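Local coordinates for protein 5-carboxymethyl-2-hydroxymuconate semialdehyde dehydrogenase (Thermus thermophilus, PDB 2D4E) that probably oxidises 5-carboxymethyl-2-hydroxymuconate semialdehyde to the corresponding acid with NAD as cofactor, as an aldehyde dehydrogenase built from four copies of the chain, at residues C[152-163]-C[495-506]. Numbering follows the deposited sequence.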
ATOM      1  N   ARG C 152       1.632 -16.931 -15.311  1.00 23.19           N
ATOM      2  CA  ARG C 152       0.544 -17.907 -15.241  1.00 27.61           C
ATOM      3  C   ARG C 152       1.010 -19.181 -14.539  1.00 27.43           C
ATOM      4  O   ARG C 152       0.304 -20.190 -14.534  1.00 27.02           O
ATOM      5  CB  ARG C 152       0.075 -18.273 -16.653  1.00 29.82           C
ATOM      6  CG  ARG C 152      -0.093 -17.091 -17.597  1.00 43.41           C
ATOM      7  CD  ARG C 152      -1.482 -16.469 -17.526  1.00 49.55           C
ATOM      8  NE  ARG C 152      -1.522 -15.176 -18.212  1.00 57.42           N
ATOM      9  CZ  ARG C 152      -2.636 -14.511 -18.505  1.00 57.10           C
ATOM     10  NH1 ARG C 152      -3.819 -15.014 -18.179  1.00 56.55           N
ATOM     11  NH2 ARG C 152      -2.565 -13.333 -19.113  1.00 57.32           N
ATOM     12  N   ASP C 153       2.195 -19.128 -13.939  1.00 26.53           N
ATOM     13  CA  ASP C 153       2.762 -20.297 -13.282  1.00 22.88           C
ATOM     14  C   ASP C 153       2.579 -20.408 -11.772  1.00 24.08           C
ATOM     15  O   ASP C 153       2.363 -21.501 -11.252  1.00 17.83           O
ATOM     16  CB  ASP C 153       4.246 -20.376 -13.624  1.00 23.53           C
ATOM     17  CG  ASP C 153       4.492 -20.282 -15.119  1.00 35.60           C
ATOM     18  OD1 ASP C 153       3.822 -21.027 -15.868  1.00 38.41           O
ATOM     19  OD2 ASP C 153       5.344 -19.467 -15.543  1.00 34.06           O
ATOM     20  N   TRP C 154       2.673 -19.285 -11.068  1.00 22.54           N
ATOM     21  CA  TRP C 154       2.537 -19.302  -9.618  1.00 19.02           C
ATOM     22  C   TRP C 154       1.674 -18.197  -9.060  1.00 18.36           C
ATOM     23  O   TRP C 154       1.505 -17.142  -9.673  1.00 16.08           O
ATOM     24  CB  TRP C 154       3.903 -19.158  -8.934  1.00 21.97           C
ATOM     25  CG  TRP C 154       4.797 -20.312  -9.072  1.00 28.70           C
ATOM     26  CD1 TRP C 154       5.597 -20.611 -10.133  1.00 31.66           C
ATOM     27  CD2 TRP C 154       4.963 -21.371  -8.127  1.00 26.35           C
ATOM     28  NE1 TRP C 154       6.253 -21.800  -9.910  1.00 33.87           N
ATOM     29  CE2 TRP C 154       5.881 -22.288  -8.685  1.00 31.32           C
ATOM     30  CE3 TRP C 154       4.424 -21.633  -6.862  1.00 23.52           C
ATOM     31  CZ2 TRP C 154       6.273 -23.454  -8.023  1.00 26.51           C
ATOM     32  CZ3 TRP C 154       4.812 -22.791  -6.204  1.00 31.82           C
ATOM     33  CH2 TRP C 154       5.730 -23.688  -6.788  1.00 27.76           C
ATOM     34  N   LEU C 155       1.142 -18.461  -7.873  1.00 16.37           N
ATOM     35  CA  LEU C 155       0.368 -17.485  -7.132  1.00 20.93           C
ATOM     36  C   LEU C 155       0.948 -17.486  -5.726  1.00 19.57           C
ATOM     37  O   LEU C 155       0.980 -18.523  -5.066  1.00 18.54           O
ATOM     38  CB  LEU C 155      -1.119 -17.841  -7.031  1.00 16.25           C
ATOM     39  CG  LEU C 155      -1.809 -16.905  -6.015  1.00 24.66           C
ATOM     40  CD1 LEU C 155      -1.704 -15.449  -6.502  1.00 21.78           C
ATOM     41  CD2 LEU C 155      -3.267 -17.290  -5.811  1.00 13.11           C
ATOM     42  N   TYR C 156       1.457 -16.340  -5.296  1.00 16.61           N
ATOM     43  CA  TYR C 156       1.960 -16.196  -3.942  1.00 15.21           C
ATOM     44  C   TYR C 156       1.054 -15.127  -3.359  1.00 16.78           C
ATOM     45  O   TYR C 156       0.765 -14.124  -4.016  1.00 15.95           O
ATOM     46  CB  TYR C 156       3.397 -15.662  -3.892  1.00 14.37           C
ATOM     47  CG  TYR C 156       4.467 -16.589  -4.408  1.00 18.68           C
ATOM     48  CD1 TYR C 156       4.690 -16.734  -5.779  1.00 22.04           C
ATOM     49  CD2 TYR C 156       5.283 -17.298  -3.525  1.00 13.87           C
ATOM     50  CE1 TYR C 156       5.707 -17.563  -6.259  1.00 22.02           C
ATOM     51  CE2 TYR C 156       6.298 -18.126  -3.995  1.00 19.59           C
ATOM     52  CZ  TYR C 156       6.506 -18.255  -5.360  1.00 19.28           C
ATOM     53  OH  TYR C 156       7.507 -19.074  -5.830  1.00 20.67           O
ATOM     54  N   TYR C 157       0.583 -15.342  -2.142  1.00 16.03           N
ATOM     55  CA  TYR C 157      -0.241 -14.342  -1.506  1.00 17.11           C
ATOM     56  C   TYR C 157       0.152 -14.325  -0.047  1.00 17.26           C
ATOM     57  O   TYR C 157       0.653 -15.315   0.479  1.00 16.43           O
ATOM     58  CB  TYR C 157      -1.739 -14.637  -1.713  1.00 15.01           C
ATOM     59  CG  TYR C 157      -2.308 -15.833  -0.985  1.00 14.16           C
ATOM     60  CD1 TYR C 157      -2.764 -15.721   0.329  1.00 13.51           C
ATOM     61  CD2 TYR C 157      -2.445 -17.064  -1.624  1.00 14.50           C
ATOM     62  CE1 TYR C 157      -3.352 -16.803   0.988  1.00 10.13           C
ATOM     63  CE2 TYR C 157      -3.030 -18.155  -0.975  1.00 16.47           C
ATOM     64  CZ  TYR C 157      -3.482 -18.014   0.330  1.00 15.23           C
ATOM     65  OH  TYR C 157      -4.073 -19.076   0.972  1.00 14.01           O
ATOM     66  N   THR C 158      -0.035 -13.183   0.598  1.00 13.84           N
ATOM     67  CA  THR C 158       0.328 -13.053   1.993  1.00 13.29           C
ATOM     68  C   THR C 158      -0.858 -12.650   2.850  1.00 13.16           C
ATOM     69  O   THR C 158      -1.753 -11.926   2.404  1.00 15.18           O
ATOM     70  CB  THR C 158       1.433 -11.999   2.170  1.00 14.63           C
ATOM     71  OG1 THR C 158       0.980 -10.755   1.628  1.00 19.03           O
ATOM     72  CG2 THR C 158       2.708 -12.424   1.447  1.00 10.89           C
ATOM     73  N   VAL C 159      -0.855 -13.131   4.085  1.00 14.58           N
ATOM     74  CA  VAL C 159      -1.896 -12.803   5.044  1.00 15.91           C
ATOM     75  C   VAL C 159      -1.206 -12.593   6.387  1.00 13.94           C
ATOM     76  O   VAL C 159      -0.026 -12.900   6.541  1.00 15.32           O
ATOM     77  CB  VAL C 159      -2.941 -13.944   5.175  1.00 13.20           C
ATOM     78  CG1 VAL C 159      -3.608 -14.194   3.830  1.00 13.56           C
ATOM     79  CG2 VAL C 159      -2.266 -15.215   5.685  1.00 10.83           C
ATOM     80  N   ARG C 160      -1.939 -12.048   7.347  1.00 17.49           N
ATOM     81  CA  ARG C 160      -1.413 -11.820   8.684  1.00 19.99           C
ATOM     82  C   ARG C 160      -2.299 -12.576   9.676  1.00 15.01           C
ATOM     83  O   ARG C 160      -3.513 -12.663   9.486  1.00 17.91           O
ATOM     84  CB  ARG C 160      -1.438 -10.327   9.033  1.00 12.21           C
ATOM     85  CG  ARG C 160      -0.482  -9.459   8.249  1.00 17.24           C
ATOM     86  CD  ARG C 160      -0.741  -7.983   8.563  1.00 18.78           C
ATOM     87  NE  ARG C 160       0.338  -7.120   8.088  1.00 21.45           N
ATOM     88  CZ  ARG C 160       1.565  -7.101   8.602  1.00 17.28           C
ATOM     89  NH1 ARG C 160       1.885  -7.894   9.620  1.00 22.75           N
ATOM     90  NH2 ARG C 160       2.476  -6.289   8.093  1.00 22.26           N
ATOM     91  N   VAL C 161      -1.687 -13.112  10.726  1.00 14.18           N
ATOM     92  CA  VAL C 161      -2.413 -13.837  11.758  1.00 14.15           C
ATOM     93  C   VAL C 161      -1.996 -13.331  13.140  1.00 16.26           C
ATOM     94  O   VAL C 161      -0.874 -12.848  13.322  1.00 14.01           O
ATOM     95  CB  VAL C 161      -2.149 -15.370  11.675  1.00 15.73           C
ATOM     96  CG1 VAL C 161      -2.602 -15.903  10.311  1.00 17.75           C
ATOM     97  CG2 VAL C 161      -0.666 -15.671  11.899  1.00 13.42           C
ATOM     98  N   PRO C 162      -2.903 -13.421  14.128  1.00 17.15           N
ATOM     99  CA  PRO C 162      -2.609 -12.971  15.496  1.00 18.45           C
ATOM    100  C   PRO C 162      -1.288 -13.593  15.970  1.00 22.41           C
ATOM    101  O   PRO C 162      -1.093 -14.804  15.848  1.00 23.13           O
ATOM    102  CB  PRO C 162      -3.805 -13.483  16.290  1.00 13.32           C
ATOM    103  CG  PRO C 162      -4.928 -13.428  15.277  1.00 21.08           C
ATOM    104  CD  PRO C 162      -4.272 -13.964  14.026  1.00 17.51           C
ATOM    105  N   ALA C 163      -0.391 -12.775  16.520  1.00 21.00           N
ATOM    106  CA  ALA C 163       0.912 -13.272  16.968  1.00 20.86           C
ATOM    107  C   ALA C 163       0.923 -14.047  18.290  1.00 22.81           C
ATOM    108  O   ALA C 163       1.743 -14.949  18.471  1.00 23.86           O
ATOM    109  CB  ALA C 163       1.905 -12.122  17.028  1.00 15.93           C
ATOM    110  N   TYR C 495       1.855  -6.813  16.377  1.00 17.18           N
ATOM    111  CA  TYR C 495       0.827  -7.701  16.907  1.00 17.70           C
ATOM    112  C   TYR C 495       0.422  -8.893  16.045  1.00 20.25           C
ATOM    113  O   TYR C 495      -0.291  -9.773  16.523  1.00 16.72           O
ATOM    114  CB  TYR C 495      -0.428  -6.897  17.265  1.00 18.87           C
ATOM    115  CG  TYR C 495      -0.193  -5.825  18.314  1.00 19.88           C
ATOM    116  CD1 TYR C 495      -0.079  -4.477  17.955  1.00 17.94           C
ATOM    117  CD2 TYR C 495      -0.064  -6.161  19.665  1.00 13.85           C
ATOM    118  CE1 TYR C 495       0.158  -3.489  18.921  1.00 13.39           C
ATOM    119  CE2 TYR C 495       0.175  -5.185  20.635  1.00 11.13           C
ATOM    120  CZ  TYR C 495       0.284  -3.858  20.257  1.00 14.40           C
ATOM    121  OH  TYR C 495       0.525  -2.901  21.213  1.00 18.18           O
ATOM    122  N   THR C 496       0.865  -8.927  14.790  1.00 17.35           N
ATOM    123  CA  THR C 496       0.519 -10.036  13.908  1.00 16.32           C
ATOM    124  C   THR C 496       1.751 -10.602  13.216  1.00 17.73           C
ATOM    125  O   THR C 496       2.816  -9.989  13.235  1.00 19.03           O
ATOM    126  CB  THR C 496      -0.501  -9.606  12.814  1.00 20.82           C
ATOM    127  OG1 THR C 496       0.125  -8.708  11.888  1.00 19.86           O
ATOM    128  CG2 THR C 496      -1.705  -8.920  13.439  1.00 14.89           C
ATOM    129  N   ASP C 497       1.599 -11.783  12.618  1.00 20.85           N
ATOM    130  CA  ASP C 497       2.685 -12.444  11.893  1.00 17.81           C
ATOM    131  C   ASP C 497       2.340 -12.520  10.413  1.00 19.16           C
ATOM    132  O   ASP C 497       1.205 -12.853  10.053  1.00 16.65           O
ATOM    133  CB  ASP C 497       2.897 -13.882  12.380  1.00 20.73           C
ATOM    134  CG  ASP C 497       3.435 -13.958  13.794  1.00 21.59           C
ATOM    135  OD1 ASP C 497       4.294 -13.126  14.158  1.00 22.02           O
ATOM    136  OD2 ASP C 497       3.008 -14.874  14.530  1.00 25.71           O
ATOM    137  N   LEU C 498       3.317 -12.213   9.561  1.00 17.07           N
ATOM    138  CA  LEU C 498       3.119 -12.290   8.121  1.00 15.32           C
ATOM    139  C   LEU C 498       3.307 -13.742   7.698  1.00 16.78           C
ATOM    140  O   LEU C 498       4.075 -14.488   8.309  1.00 16.51           O
ATOM    141  CB  LEU C 498       4.130 -11.408   7.379  1.00 17.15           C
ATOM    142  CG  LEU C 498       3.801  -9.913   7.255  1.00 22.99           C
ATOM    143  CD1 LEU C 498       5.060  -9.133   6.874  1.00 18.58           C
ATOM    144  CD2 LEU C 498       2.696  -9.716   6.217  1.00 17.30           C
ATOM    145  N   LYS C 499       2.593 -14.140   6.655  1.00 15.23           N
ATOM    146  CA  LYS C 499       2.693 -15.494   6.150  1.00 18.31           C
ATOM    147  C   LYS C 499       2.636 -15.463   4.633  1.00 20.01           C
ATOM    148  O   LYS C 499       1.739 -14.843   4.052  1.00 18.89           O
ATOM    149  CB  LYS C 499       1.550 -16.356   6.694  1.00 16.62           C
ATOM    150  CG  LYS C 499       1.644 -17.823   6.285  1.00 20.74           C
ATOM    151  CD  LYS C 499       0.464 -18.652   6.800  1.00 18.84           C
ATOM    152  CE  LYS C 499       0.462 -18.748   8.317  1.00 22.19           C
ATOM    153  NZ  LYS C 499      -0.589 -19.677   8.797  1.00 21.36           N
ATOM    154  N   THR C 500       3.607 -16.111   3.991  1.00 18.23           N
ATOM    155  CA  THR C 500       3.632 -16.168   2.537  1.00 19.66           C
ATOM    156  C   THR C 500       3.149 -17.551   2.109  1.00 20.81           C
ATOM    157  O   THR C 500       3.719 -18.569   2.499  1.00 20.03           O
ATOM    158  CB  THR C 500       5.055 -15.915   1.978  1.00 19.01           C
ATOM    159  OG1 THR C 500       5.459 -14.573   2.286  1.00 19.74           O
ATOM    160  CG2 THR C 500       5.078 -16.110   0.462  1.00 13.20           C
ATOM    161  N   ILE C 501       2.080 -17.580   1.321  1.00 21.65           N
ATOM    162  CA  ILE C 501       1.519 -18.835   0.847  1.00 17.65           C
ATOM    163  C   ILE C 501       1.719 -18.936  -0.658  1.00 20.02           C
ATOM    164  O   ILE C 501       1.394 -18.011  -1.406  1.00 17.70           O
ATOM    165  CB  ILE C 501       0.019 -18.927   1.193  1.00 18.45           C
ATOM    166  CG1 ILE C 501      -0.150 -18.911   2.715  1.00 16.37           C
ATOM    167  CG2 ILE C 501      -0.583 -20.198   0.590  1.00 12.41           C
ATOM    168  CD1 ILE C 501      -1.567 -18.720   3.185  1.00 24.49           C
ATOM    169  N   ALA C 502       2.255 -20.069  -1.093  1.00 18.77           N
ATOM    170  CA  ALA C 502       2.531 -20.295  -2.502  1.00 22.24           C
ATOM    171  C   ALA C 502       1.866 -21.558  -3.041  1.00 22.58           C
ATOM    172  O   ALA C 502       1.715 -22.558  -2.332  1.00 21.62           O
ATOM    173  CB  ALA C 502       4.044 -20.380  -2.721  1.00 14.67           C
ATOM    174  N   LEU C 503       1.464 -21.495  -4.303  1.00 18.03           N
ATOM    175  CA  LEU C 503       0.854 -22.634  -4.970  1.00 24.24           C
ATOM    176  C   LEU C 503       1.055 -22.473  -6.466  1.00 23.28           C
ATOM    177  O   LEU C 503       0.886 -21.379  -7.010  1.00 19.82           O
ATOM    178  CB  LEU C 503      -0.643 -22.722  -4.677  1.00 24.20           C
ATOM    179  CG  LEU C 503      -1.451 -21.476  -5.025  1.00 27.81           C
ATOM    180  CD1 LEU C 503      -2.920 -21.819  -5.151  1.00 32.73           C
ATOM    181  CD2 LEU C 503      -1.228 -20.434  -3.950  1.00 31.77           C
ATOM    182  N   PRO C 504       1.442 -23.560  -7.148  1.00 21.83           N
ATOM    183  CA  PRO C 504       1.653 -23.504  -8.598  1.00 19.34           C
ATOM    184  C   PRO C 504       0.304 -23.618  -9.299  1.00 19.14           C
ATOM    185  O   PRO C 504      -0.595 -24.292  -8.806  1.00 22.10           O
ATOM    186  CB  PRO C 504       2.539 -24.715  -8.858  1.00 20.30           C
ATOM    187  CG  PRO C 504       2.024 -25.712  -7.850  1.00 22.05           C
ATOM    188  CD  PRO C 504       1.861 -24.863  -6.597  1.00 21.37           C
ATOM    189  N   LEU C 505       0.159 -22.956 -10.441  1.00 21.90           N
ATOM    190  CA  LEU C 505      -1.092 -23.008 -11.192  1.00 26.15           C
ATOM    191  C   LEU C 505      -1.085 -24.197 -12.150  1.00 29.93           C
ATOM    192  O   LEU C 505      -2.114 -24.570 -12.709  1.00 28.53           O
ATOM    193  CB  LEU C 505      -1.301 -21.700 -11.963  1.00 26.93           C
ATOM    194  CG  LEU C 505      -1.821 -20.503 -11.151  1.00 25.96           C
ATOM    195  CD1 LEU C 505      -1.009 -20.332  -9.889  1.00 28.86           C
ATOM    196  CD2 LEU C 505      -1.750 -19.240 -11.995  1.00 28.62           C
ATOM    197  N   ARG C 506       0.091 -24.795 -12.313  1.00 29.79           N
ATOM    198  CA  ARG C 506       0.273 -25.946 -13.185  1.00 31.68           C
ATOM    199  C   ARG C 506       1.491 -26.709 -12.662  1.00 32.99           C
ATOM    200  O   ARG C 506       2.325 -26.140 -11.959  1.00 30.97           O
ATOM    201  CB  ARG C 506       0.502 -25.479 -14.630  1.00 30.33           C
ATOM    202  CG  ARG C 506       1.745 -24.617 -14.812  1.00 34.07           C
ATOM    203  CD  ARG C 506       1.741 -23.850 -16.135  1.00 38.53           C
ATOM    204  NE  ARG C 506       0.728 -22.794 -16.160  1.00 46.59           N
ATOM    205  CZ  ARG C 506      -0.527 -22.950 -16.579  1.00 45.78           C
ATOM    206  NH1 ARG C 506      -0.948 -24.125 -17.025  1.00 47.36           N
ATOM    207  NH2 ARG C 506      -1.368 -21.924 -16.541  1.00 45.59           N
TER
HETATM  208  O   HOH W   1       3.956 -23.911 -11.838  1.00 34.09           O
HETATM  209  O   HOH W   2       4.588  -8.757  11.051  1.00 28.64           O
HETATM  210  O   HOH W   3       3.907 -15.672  16.781  1.00 30.54           O
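Arg152 O is gripped side-on by two nitrogens of Arg506, NE and NH2, each 3.1 Å away and on the same face of the carbonyl plane. This closes the far end of the antiparallel pair 154-162 and 496-504, the oligomerisation arm of the aldehyde dehydrogenase fold; Thr500, Ile501 and Ala502 continue the sheet into a strand of the second subunit. A long salt bridge joins Asp153 OD1 to Arg506 NE, the carboxylate and guanidinium planes 87° apart.

The broad indole of Trp154 offers a face for Pro504 to lie on, and Pro504 CB makes a CH-pi contact 3.8 Å from the centroid of the six-membered ring, while the small Ala502 brings CB to 3.4 Å from Tyr156 CD2. On the other face of the sheet, with CG set between the backbone N and the carbonyl carbon (chi1 70°), the Tyr157 ring swings over Ile501, whose branched CB meets the ring face and whose CD1 lies 3.4 Å from Tyr157 CE1.

Near the body of the subunit, the long, nearly extended Arg160 chain carries its guanidinium over Leu498, with Leu498 CD2 3.7 Å above the centre of the guanidinium plane. NH2 pairs with Asp493, and an alanine in place of Arg160 would probably leave the Asp493 carboxylate without its mate and Leu498 without its flat cover. Thr496 OG1, itself bonded to Leu492 O, accepts from Arg160 NH1 at 3.0 Å, lying 27° out of the guanidinium plane.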